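PDB 4DNX: sulfate adenylyltransferase, which catalyses the transfer of the adenylyl group of ATP to sulfate, giving adenosine 5'-phosphosulfate and diphosphate. Local coordinates for residues 181-184 with 185-189; 316-320 with 321-325; 381-384 with 385-389. All coordinates share one frame; numbering follows the deposited sequence.

In the fold
All three contacts are local, and along the chain they follow one another without nesting or crossing. Contact 1 closes turns of helix 180-190, which packs on strand 260-266 of the parallel five-stranded sheet and reaches the second subunit. Contact 2 closes a beta turn in the loop between helix 309-316 and strand 326-329, the other outermost strand of that sheet. Helix 274-287 meets both: the backbone O of N286 accepts from R184 of contact 1, that of Q285 only weakly, and the Q285 side chain binds the chain of contact 2. Contact 3 starts the last helix, 381-393, against helices 240-254 and 361-369. Its centre is about 41 Å from that of contact 2, across the chain's centre.

Contact 1: 181-184 with 185-189; sequences VEIR and HEIQE
V181 to R184 and H185 to Q188 are joined by four successive i to i+4 backbone bonds within helix 180-190. I187 N to I183 O is the straightest, at 2.9 Å with an N-H...O angle of 170°. E186 N to E182 O is also 2.9 Å. H185 then folds back over the preceding turn. Its CG is anti to the carbonyl carbon (chi1 -75°), which lays one ring face over V181 O. V181 CG1 meets H185 CE1 at 3.4 Å. E182 OE1 comes to the ring edge, in plane, and accepts a weak bond from H185 ND1 at 3.4 Å. The carboxylate and ring planes stand 70° apart. The helix packs on the parallel sheet of the Rossmann-like domain, where I183 and I187 rest on strand 260-266. I183 CG2 touches I187 CD1 at 3.9 Å. The other carboxylate oxygen, E182 OE2, forms a salt bridge with R178 of the second subunit. Replacing H185 by an alanine would probably leave E182 OE1 without this N-H and take from V181 CG1 its contact with the ring. The R184 guanidinium group is held by N286 O (through NE) and I2 O (through NH1).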
ATOM      1  N   VAL A 181      -3.720  -9.861  -2.918  1.00  9.79           N
ATOM      2  CA  VAL A 181      -3.538 -10.417  -1.586  1.00 11.58           C
ATOM      3  C   VAL A 181      -4.073  -9.419  -0.522  1.00 11.12           C
ATOM      4  O   VAL A 181      -4.857  -9.804   0.375  1.00 11.82           O
ATOM      5  CB  VAL A 181      -2.040 -10.763  -1.327  1.00 12.50           C
ATOM      6  CG1 VAL A 181      -1.802 -11.103   0.152  1.00 13.45           C
ATOM      7  CG2 VAL A 181      -1.572 -11.905  -2.298  1.00 13.64           C
ATOM      8  N   GLU A 182      -3.688  -8.156  -0.655  1.00 10.83           N
ATOM      9  CA  GLU A 182      -4.065  -7.168   0.384  1.00 12.08           C
ATOM     10  C   GLU A 182      -5.542  -6.771   0.250  1.00 12.07           C
ATOM     11  O   GLU A 182      -6.194  -6.537   1.292  1.00 13.71           O
ATOM     12  CB  GLU A 182      -3.172  -5.936   0.291  1.00 15.53           C
ATOM     13  CG  GLU A 182      -3.415  -4.852   1.406  1.00 17.20           C
ATOM     14  CD  GLU A 182      -3.352  -5.366   2.876  1.00 21.01           C
ATOM     15  OE1 GLU A 182      -2.786  -6.452   3.171  1.00 21.53           O
ATOM     16  OE2 GLU A 182      -3.846  -4.623   3.771  1.00 24.11           O
ATOM     17  N   ILE A 183      -6.053  -6.709  -0.978  1.00 10.57           N
ATOM     18  CA  ILE A 183      -7.514  -6.410  -1.149  1.00 10.92           C
ATOM     19  C   ILE A 183      -8.331  -7.529  -0.480  1.00 11.15           C
ATOM     20  O   ILE A 183      -9.291  -7.241   0.296  1.00 12.10           O
ATOM     21  CB  ILE A 183      -7.851  -6.251  -2.611  1.00 10.54           C
ATOM     22  CG1 ILE A 183      -7.247  -4.936  -3.110  1.00  9.98           C
ATOM     23  CG2 ILE A 183      -9.332  -6.250  -2.824  1.00 10.02           C
ATOM     24  CD1 ILE A 183      -7.389  -4.686  -4.649  1.00 10.11           C
ATOM     25  N   ARG A 184      -7.951  -8.810  -0.719  1.00 10.84           N
ATOM     26  CA  ARG A 184      -8.633  -9.949  -0.050  1.00 13.27           C
ATOM     27  C   ARG A 184      -8.575  -9.839   1.497  1.00 15.74           C
ATOM     28  O   ARG A 184      -9.594 -10.056   2.176  1.00 16.54           O
ATOM     29  CB  ARG A 184      -8.023 -11.301  -0.588  1.00 14.55           C
ATOM     30  CG  ARG A 184      -8.652 -12.643  -0.193  1.00 19.87           C
ATOM     31  CD  ARG A 184      -8.034 -13.723  -1.147  1.00 18.34           C
ATOM     32  NE  ARG A 184      -8.790 -13.897  -2.419  1.00 16.43           N
ATOM     33  CZ  ARG A 184      -9.843 -14.708  -2.531  1.00 16.65           C
ATOM     34  NH1 ARG A 184     -10.313 -15.388  -1.455  1.00 18.47           N
ATOM     35  NH2 ARG A 184     -10.499 -14.810  -3.679  1.00 16.99           N
ATOM     36  N   HIS A 185      -7.416  -9.469   2.058  1.00 15.55           N
ATOM     37  CA  HIS A 185      -7.281  -9.316   3.523  1.00 17.03           C
ATOM     38  C   HIS A 185      -8.222  -8.240   4.042  1.00 16.29           C
ATOM     39  O   HIS A 185      -8.909  -8.469   5.047  1.00 17.07           O
ATOM     40  CB  HIS A 185      -5.847  -8.907   3.872  1.00 20.22           C
ATOM     41  CG  HIS A 185      -4.857 -10.022   3.768  1.00 22.26           C
ATOM     42  ND1 HIS A 185      -3.529  -9.810   3.433  1.00 27.70           N
ATOM     43  CD2 HIS A 185      -4.996 -11.357   3.907  1.00 27.07           C
ATOM     44  CE1 HIS A 185      -2.897 -10.968   3.405  1.00 25.02           C
ATOM     45  NE2 HIS A 185      -3.754 -11.919   3.706  1.00 27.05           N
ATOM     46  N   GLU A 186      -8.218  -7.087   3.360  1.00 15.77           N
ATOM     47  CA  GLU A 186      -9.060  -5.950   3.757  0.70 16.99           C
ATOM     48  C   GLU A 186     -10.564  -6.230   3.644  1.00 16.61           C
ATOM     49  O   GLU A 186     -11.321  -5.840   4.540  1.00 16.50           O
ATOM     50  CB  GLU A 186      -8.689  -4.694   2.985  0.70 18.39           C
ATOM     51  CG  GLU A 186      -9.587  -3.493   3.268  0.70 23.83           C
ATOM     52  CD  GLU A 186      -8.919  -2.154   2.978  0.70 27.70           C
ATOM     53  OE1 GLU A 186      -9.519  -1.133   3.380  0.70 22.02           O
ATOM     54  OE2 GLU A 186      -7.804  -2.121   2.361  0.70 27.84           O
ATOM     55  N   ILE A 187     -10.999  -6.896   2.569  1.00 15.21           N
ATOM     56  CA  ILE A 187     -12.429  -7.321   2.466  1.00 15.13           C
ATOM     57  C   ILE A 187     -12.774  -8.185   3.673  1.00 18.64           C
ATOM     58  O   ILE A 187     -13.845  -8.040   4.312  1.00 18.61           O
ATOM     59  CB  ILE A 187     -12.700  -8.095   1.154  1.00 14.49           C
ATOM     60  CG1 ILE A 187     -12.684  -7.107  -0.022  1.00 12.29           C
ATOM     61  CG2 ILE A 187     -14.037  -8.857   1.245  1.00 16.24           C
ATOM     62  CD1 ILE A 187     -12.647  -7.771  -1.418  1.00 11.62           C
ATOM     63  N   GLN A 188     -11.843  -9.064   4.023  1.00 20.08           N
ATOM     64  CA  GLN A 188     -12.082 -10.047   5.062  1.00 24.94           C
ATOM     65  C   GLN A 188     -12.326  -9.368   6.361  1.00 25.36           C
ATOM     66  O   GLN A 188     -13.317  -9.651   7.083  1.00 27.52           O
ATOM     67  CB  GLN A 188     -10.850 -10.927   5.211  1.00 28.53           C
ATOM     68  CG  GLN A 188     -10.988 -12.173   4.488  1.00 35.68           C
ATOM     69  CD  GLN A 188     -11.399 -13.286   5.397  1.00 40.62           C
ATOM     70  OE1 GLN A 188     -12.165 -13.078   6.349  1.00 40.68           O
ATOM     71  NE2 GLN A 188     -10.887 -14.483   5.123  1.00 38.76           N
ATOM     72  N   GLU A 189     -11.448  -8.444   6.678  1.00 24.39           N
ATOM     73  CA  GLU A 189     -11.517  -7.884   7.985  0.70 26.07           C
ATOM     74  C   GLU A 189     -12.683  -6.910   8.120  1.00 25.73           C
ATOM     75  O   GLU A 189     -13.318  -6.873   9.187  1.00 26.46           O
ATOM     76  CB  GLU A 189     -10.187  -7.258   8.391  0.70 25.58           C
ATOM     77  CG  GLU A 189     -10.063  -7.116   9.913  0.70 22.63           C
ATOM     78  CD  GLU A 189     -10.971  -6.012  10.415  0.70 20.11           C
ATOM     79  OE1 GLU A 189     -11.129  -5.050   9.609  0.70 21.22           O
ATOM     80  OE2 GLU A 189     -11.559  -6.095  11.526  0.70 18.02           O
TER

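Contact 2: 316-320 with 321-325; sequences DAVPT and DVLAI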
ATOM      1  N   ASP A 316     -21.774 -18.280 -23.298  1.00 42.22           N
ATOM      2  CA  ASP A 316     -21.435 -19.383 -24.189  1.00 47.27           C
ATOM      3  C   ASP A 316     -19.958 -19.728 -24.153  1.00 43.68           C
ATOM      4  O   ASP A 316     -19.608 -20.888 -23.908  1.00 46.77           O
ATOM      5  CB  ASP A 316     -21.898 -19.098 -25.630  1.00 53.25           C
ATOM      6  CG  ASP A 316     -22.150 -17.610 -25.888  1.00 55.58           C
ATOM      7  OD1 ASP A 316     -21.313 -16.784 -25.459  1.00 49.61           O
ATOM      8  OD2 ASP A 316     -23.188 -17.277 -26.508  1.00 56.59           O
ATOM      9  N   ALA A 317     -19.100 -18.732 -24.371  1.00 35.48           N
ATOM     10  CA  ALA A 317     -17.693 -19.011 -24.606  1.00 34.24           C
ATOM     11  C   ALA A 317     -16.923 -19.406 -23.348  1.00 33.02           C
ATOM     12  O   ALA A 317     -16.043 -20.263 -23.413  1.00 35.46           O
ATOM     13  CB  ALA A 317     -16.985 -17.848 -25.345  1.00 34.08           C
ATOM     14  N   VAL A 318     -17.223 -18.782 -22.213  1.00 30.18           N
ATOM     15  CA  VAL A 318     -16.474 -19.078 -20.998  1.00 29.88           C
ATOM     16  C   VAL A 318     -16.968 -20.440 -20.488  1.00 33.21           C
ATOM     17  O   VAL A 318     -18.164 -20.600 -20.287  1.00 33.86           O
ATOM     18  CB  VAL A 318     -16.672 -17.976 -19.913  1.00 27.05           C
ATOM     19  CG1 VAL A 318     -16.027 -18.389 -18.586  1.00 25.42           C
ATOM     20  CG2 VAL A 318     -16.072 -16.654 -20.399  1.00 24.22           C
ATOM     21  N   PRO A 319     -16.054 -21.397 -20.294  1.00 35.02           N
ATOM     22  CA  PRO A 319     -16.458 -22.747 -19.871  1.00 39.94           C
ATOM     23  C   PRO A 319     -17.292 -22.710 -18.597  1.00 39.98           C
ATOM     24  O   PRO A 319     -17.098 -21.827 -17.733  1.00 39.71           O
ATOM     25  CB  PRO A 319     -15.126 -23.456 -19.610  1.00 37.37           C
ATOM     26  CG  PRO A 319     -14.092 -22.644 -20.300  1.00 40.04           C
ATOM     27  CD  PRO A 319     -14.590 -21.234 -20.275  1.00 36.53           C
ATOM     28  N   THR A 320     -18.218 -23.653 -18.468  1.00 42.39           N
ATOM     29  CA  THR A 320     -19.123 -23.675 -17.315  1.00 42.55           C
ATOM     30  C   THR A 320     -18.354 -23.831 -16.004  1.00 40.43           C
ATOM     31  O   THR A 320     -17.390 -24.615 -15.914  1.00 40.84           O
ATOM     32  CB  THR A 320     -20.150 -24.836 -17.400  1.00 46.69           C
ATOM     33  OG1 THR A 320     -20.369 -25.174 -18.771  1.00 46.49           O
ATOM     34  CG2 THR A 320     -21.472 -24.436 -16.738  1.00 45.04           C
ATOM     35  N   ASP A 321     -18.787 -23.068 -15.011  1.00 37.25           N
ATOM     36  CA  ASP A 321     -18.256 -23.147 -13.649  1.00 40.16           C
ATOM     37  C   ASP A 321     -16.717 -22.986 -13.463  1.00 35.67           C
ATOM     38  O   ASP A 321     -16.171 -23.392 -12.437  1.00 36.96           O
ATOM     39  CB  ASP A 321     -18.802 -24.407 -12.945  1.00 48.81           C
ATOM     40  CG  ASP A 321     -20.343 -24.420 -12.870  1.00 55.54           C
ATOM     41  OD1 ASP A 321     -20.940 -25.511 -12.710  1.00 58.72           O
ATOM     42  OD2 ASP A 321     -20.960 -23.336 -12.977  1.00 58.91           O
ATOM     43  N   VAL A 322     -16.015 -22.397 -14.424  1.00 26.88           N
ATOM     44  CA  VAL A 322     -14.617 -22.020 -14.137  1.00 24.42           C
ATOM     45  C   VAL A 322     -14.509 -20.783 -13.232  1.00 22.18           C
ATOM     46  O   VAL A 322     -13.536 -20.637 -12.469  1.00 22.90           O
ATOM     47  CB  VAL A 322     -13.745 -21.837 -15.408  1.00 23.24           C
ATOM     48  CG1 VAL A 322     -13.587 -23.188 -16.107  1.00 27.11           C
ATOM     49  CG2 VAL A 322     -14.332 -20.791 -16.328  1.00 22.60           C
ATOM     50  N   LEU A 323     -15.494 -19.895 -13.336  1.00 20.60           N
ATOM     51  CA  LEU A 323     -15.527 -18.676 -12.529  1.00 19.28           C
ATOM     52  C   LEU A 323     -16.680 -18.732 -11.574  1.00 20.62           C
ATOM     53  O   LEU A 323     -17.753 -19.179 -11.936  1.00 22.08           O
ATOM     54  CB  LEU A 323     -15.720 -17.427 -13.407  1.00 19.34           C
ATOM     55  CG  LEU A 323     -14.509 -17.025 -14.266  1.00 18.86           C
ATOM     56  CD1 LEU A 323     -14.895 -15.891 -15.215  1.00 21.54           C
ATOM     57  CD2 LEU A 323     -13.315 -16.610 -13.430  1.00 21.89           C
ATOM     58  N   ALA A 324     -16.461 -18.245 -10.360  1.00 18.54           N
ATOM     59  CA  ALA A 324     -17.534 -18.105  -9.405  1.00 18.39           C
ATOM     60  C   ALA A 324     -18.069 -16.689  -9.320  1.00 17.29           C
ATOM     61  O   ALA A 324     -19.197 -16.491  -8.885  1.00 17.50           O
ATOM     62  CB  ALA A 324     -17.121 -18.618  -8.017  1.00 19.83           C
ATOM     63  N   ILE A 325     -17.249 -15.704  -9.709  1.00 15.52           N
ATOM     64  CA  ILE A 325     -17.694 -14.291  -9.722  1.00 14.87           C
ATOM     65  C   ILE A 325     -18.856 -14.129 -10.704  1.00 16.36           C
ATOM     66  O   ILE A 325     -18.885 -14.802 -11.763  1.00 17.05           O
ATOM     67  CB  ILE A 325     -16.517 -13.331 -10.023  1.00 14.01           C
ATOM     68  CG1 ILE A 325     -16.915 -11.851  -9.829  1.00 13.49           C
ATOM     69  CG2 ILE A 325     -15.898 -13.583 -11.443  1.00 12.93           C
ATOM     70  CD1 ILE A 325     -15.694 -10.836  -9.795  1.00 13.33           C
TER
HETATM   71  O   HOH W   1     -17.790 -19.811 -15.265  1.00 25.59           O
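P319 to V322 form a type II beta turn, a local contact in the loop that leads from helix 309-316 to strand 326-329. That strand is an outermost strand of the parallel sheet in the Rossmann-like domain. The turn lies at the surface, and its apolar inner side faces the protein. T320 and D321 are the two central residues. T320 is extended. D321 has phi/psi of 55/20°, the left-handed helical region. An extended residue followed by a left-handed one is the type II pattern, and glycine is common in the position that D321 takes.

The side chains of V318, P319 and V322 gather beside the turn. V322 CG2 sits between its backbone N and carbonyl carbon, the crowded position. From there it meets two partners. V322 CG2 lies 3.7 Å from V318 CG1. P319 O is closer to V322 CG2, at 3.3 Å. The other branch, V322 CG1, touches P319 CB at 3.8 Å. L323 adds a looser contact from further along, its CD1 coming to 4.3 Å from V318 CG1. P319 and V322 both rest on F78 of a loop, and V318 packs on V278 of helix 274-287. The chain beyond is fixed to the same helix, since Q285 OE1 accepts from both A324 N and I325 N.

T320 and D321 are exposed at the tip. Their side chains run side by side and point the same way, with T320 CG2 and D321 OD2 at 4.0 Å.

A water bridges P319 and L323, the residue just after the turn. It probably stands in for a direct backbone bond. The molecule donates to P319 O at 3.3 Å and accepts from L323 N at 3.0 Å.

Contact 3: 381-384 with 385-389; sequences PEVA and QILMD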
ATOM      1  N   PRO A 381     -21.564  18.720  -5.855  1.00 19.84           N
ATOM      2  CA  PRO A 381     -20.849  20.017  -5.767  1.00 20.78           C
ATOM      3  C   PRO A 381     -19.388  19.893  -5.294  1.00 20.17           C
ATOM      4  O   PRO A 381     -18.525  20.625  -5.794  1.00 20.87           O
ATOM      5  CB  PRO A 381     -21.678  20.828  -4.755  1.00 22.90           C
ATOM      6  CG  PRO A 381     -23.030  20.190  -4.790  1.00 23.51           C
ATOM      7  CD  PRO A 381     -22.833  18.761  -5.075  1.00 20.69           C
ATOM      8  N   GLU A 382     -19.108  19.000  -4.339  1.00 18.86           N
ATOM      9  CA  GLU A 382     -17.746  18.943  -3.773  1.00 18.88           C
ATOM     10  C   GLU A 382     -16.770  18.292  -4.748  1.00 17.94           C
ATOM     11  O   GLU A 382     -15.577  18.640  -4.764  1.00 18.05           O
ATOM     12  CB  GLU A 382     -17.732  18.126  -2.472  1.00 19.52           C
ATOM     13  CG  GLU A 382     -18.646  18.732  -1.428  1.00 21.41           C
ATOM     14  CD  GLU A 382     -20.094  18.220  -1.473  1.00 23.00           C
ATOM     15  OE1 GLU A 382     -20.791  18.521  -0.482  1.00 25.17           O
ATOM     16  OE2 GLU A 382     -20.542  17.583  -2.473  1.00 21.05           O
ATOM     17  N   VAL A 383     -17.294  17.374  -5.549  1.00 16.69           N
ATOM     18  CA  VAL A 383     -16.488  16.727  -6.615  1.00 16.55           C
ATOM     19  C   VAL A 383     -16.250  17.784  -7.740  1.00 17.59           C
ATOM     20  O   VAL A 383     -15.110  17.983  -8.230  1.00 17.73           O
ATOM     21  CB  VAL A 383     -17.184  15.449  -7.138  1.00 15.94           C
ATOM     22  CG1 VAL A 383     -16.403  14.838  -8.319  1.00 16.68           C
ATOM     23  CG2 VAL A 383     -17.346  14.355  -5.976  1.00 16.05           C
ATOM     24  N   ALA A 384     -17.313  18.453  -8.149  1.00 18.29           N
ATOM     25  CA  ALA A 384     -17.182  19.518  -9.144  1.00 19.75           C
ATOM     26  C   ALA A 384     -16.139  20.546  -8.707  1.00 21.73           C
ATOM     27  O   ALA A 384     -15.334  21.041  -9.541  1.00 21.34           O
ATOM     28  CB  ALA A 384     -18.539  20.195  -9.374  1.00 21.49           C
ATOM     29  N   GLN A 385     -16.168  20.940  -7.424  1.00 21.12           N
ATOM     30  CA  GLN A 385     -15.242  21.985  -6.972  1.00 22.99           C
ATOM     31  C   GLN A 385     -13.769  21.547  -7.121  1.00 21.52           C
ATOM     32  O   GLN A 385     -12.917  22.351  -7.562  1.00 22.40           O
ATOM     33  CB  GLN A 385     -15.497  22.428  -5.536  1.00 25.03           C
ATOM     34  CG  GLN A 385     -14.834  23.731  -5.206  1.00 27.46           C
ATOM     35  CD  GLN A 385     -15.405  24.870  -6.068  1.00 31.06           C
ATOM     36  OE1 GLN A 385     -16.628  25.067  -6.126  1.00 32.87           O
ATOM     37  NE2 GLN A 385     -14.531  25.569  -6.785  1.00 33.87           N
ATOM     38  N   ILE A 386     -13.496  20.306  -6.758  1.00 20.70           N
ATOM     39  CA  ILE A 386     -12.131  19.742  -6.846  1.00 20.55           C
ATOM     40  C   ILE A 386     -11.619  19.835  -8.300  1.00 21.03           C
ATOM     41  O   ILE A 386     -10.505  20.336  -8.558  1.00 21.70           O
ATOM     42  CB  ILE A 386     -12.080  18.325  -6.317  1.00 20.02           C
ATOM     43  CG1 ILE A 386     -12.119  18.356  -4.784  1.00 20.20           C
ATOM     44  CG2 ILE A 386     -10.816  17.527  -6.843  1.00 21.13           C
ATOM     45  CD1 ILE A 386     -12.354  16.986  -4.184  1.00 20.18           C
ATOM     46  N   LEU A 387     -12.468  19.409  -9.230  1.00 20.08           N
ATOM     47  CA  LEU A 387     -12.123  19.471 -10.664  1.00 20.70           C
ATOM     48  C   LEU A 387     -12.026  20.922 -11.188  1.00 21.41           C
ATOM     49  O   LEU A 387     -11.097  21.263 -11.942  1.00 21.75           O
ATOM     50  CB  LEU A 387     -13.096  18.620 -11.485  1.00 20.94           C
ATOM     51  CG  LEU A 387     -12.893  17.122 -11.141  1.00 23.09           C
ATOM     52  CD1 LEU A 387     -14.015  16.276 -11.669  1.00 23.31           C
ATOM     53  CD2 LEU A 387     -11.522  16.644 -11.689  1.00 25.36           C
ATOM     54  N   MET A 388     -12.950  21.797 -10.789  1.00 21.91           N
ATOM     55  CA  MET A 388     -12.905  23.189 -11.273  1.00 23.71           C
ATOM     56  C   MET A 388     -11.658  23.890 -10.785  1.00 24.83           C
ATOM     57  O   MET A 388     -11.068  24.700 -11.512  1.00 24.86           O
ATOM     58  CB  MET A 388     -14.144  23.974 -10.850  1.00 25.07           C
ATOM     59  CG  MET A 388     -15.311  23.565 -11.698  1.00 26.00           C
ATOM     60  SD  MET A 388     -16.780  24.516 -11.427  1.00 30.39           S
ATOM     61  CE  MET A 388     -17.190  23.894  -9.791  1.00 27.91           C
ATOM     62  N   ASP A 389     -11.244  23.551  -9.561  1.00 24.82           N
ATOM     63  CA  ASP A 389     -10.068  24.176  -8.960  1.00 27.40           C
ATOM     64  C   ASP A 389      -8.841  23.731  -9.727  1.00 26.60           C
ATOM     65  O   ASP A 389      -7.973  24.577 -10.021  1.00 28.51           O
ATOM     66  CB  ASP A 389      -9.932  23.824  -7.469  1.00 29.23           C
ATOM     67  CG  ASP A 389     -10.869  24.647  -6.579  1.00 31.87           C
ATOM     68  OD1 ASP A 389     -11.595  25.528  -7.076  1.00 32.40           O
ATOM     69  OD2 ASP A 389     -10.910  24.367  -5.363  1.00 36.09           O
TER
HETATM   70  O   HOH W   2     -19.011  23.210  -6.981  1.00 30.62           O
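P381 opens helix 381-393, and its O accepts the N-H of Q385 at 2.9 Å. A proline has no N-H to donate, so it fits this first turn at no cost in bonding. The same oxygen takes a second bond, from a water that also donates to Q385 OE1. Q385 reaches this water because its chain bends at chi2 (63°). E382 comes next. E382 O holds I386 N weakly, at 3.3 Å, while I386 CG1 lies 3.5 Å from E382 O. The E382 carboxylate is taken up by helix 240-254, where E382 OE2 is hydrogen-bonded to Y254 OH. V383 O accepts L387 N at 3.2 Å in a nearly straight bond of 171°. V383 and L387 meet only loosely, and both rest on H205. A384 ends the segment. A384 O accepts M388 N at 2.8 Å. The M388 chain bends at its last torsion (chi3 -70°), which brings M388 CE back over A384, 3.4 Å from A384 O and 4.0 Å from A384 CB. A384, L387 and M388 all pack on L368 of helix 361-369.

The helix is thus two-sided. Its apolar face is buried against the protein. On the exposed face, Q385 OE1 is tied to water, and Q385 NE2 donates to D389 OD1 at 3.0 Å from above the carboxylate plane. D389 also pairs with R392, so its negative charge is probably well balanced.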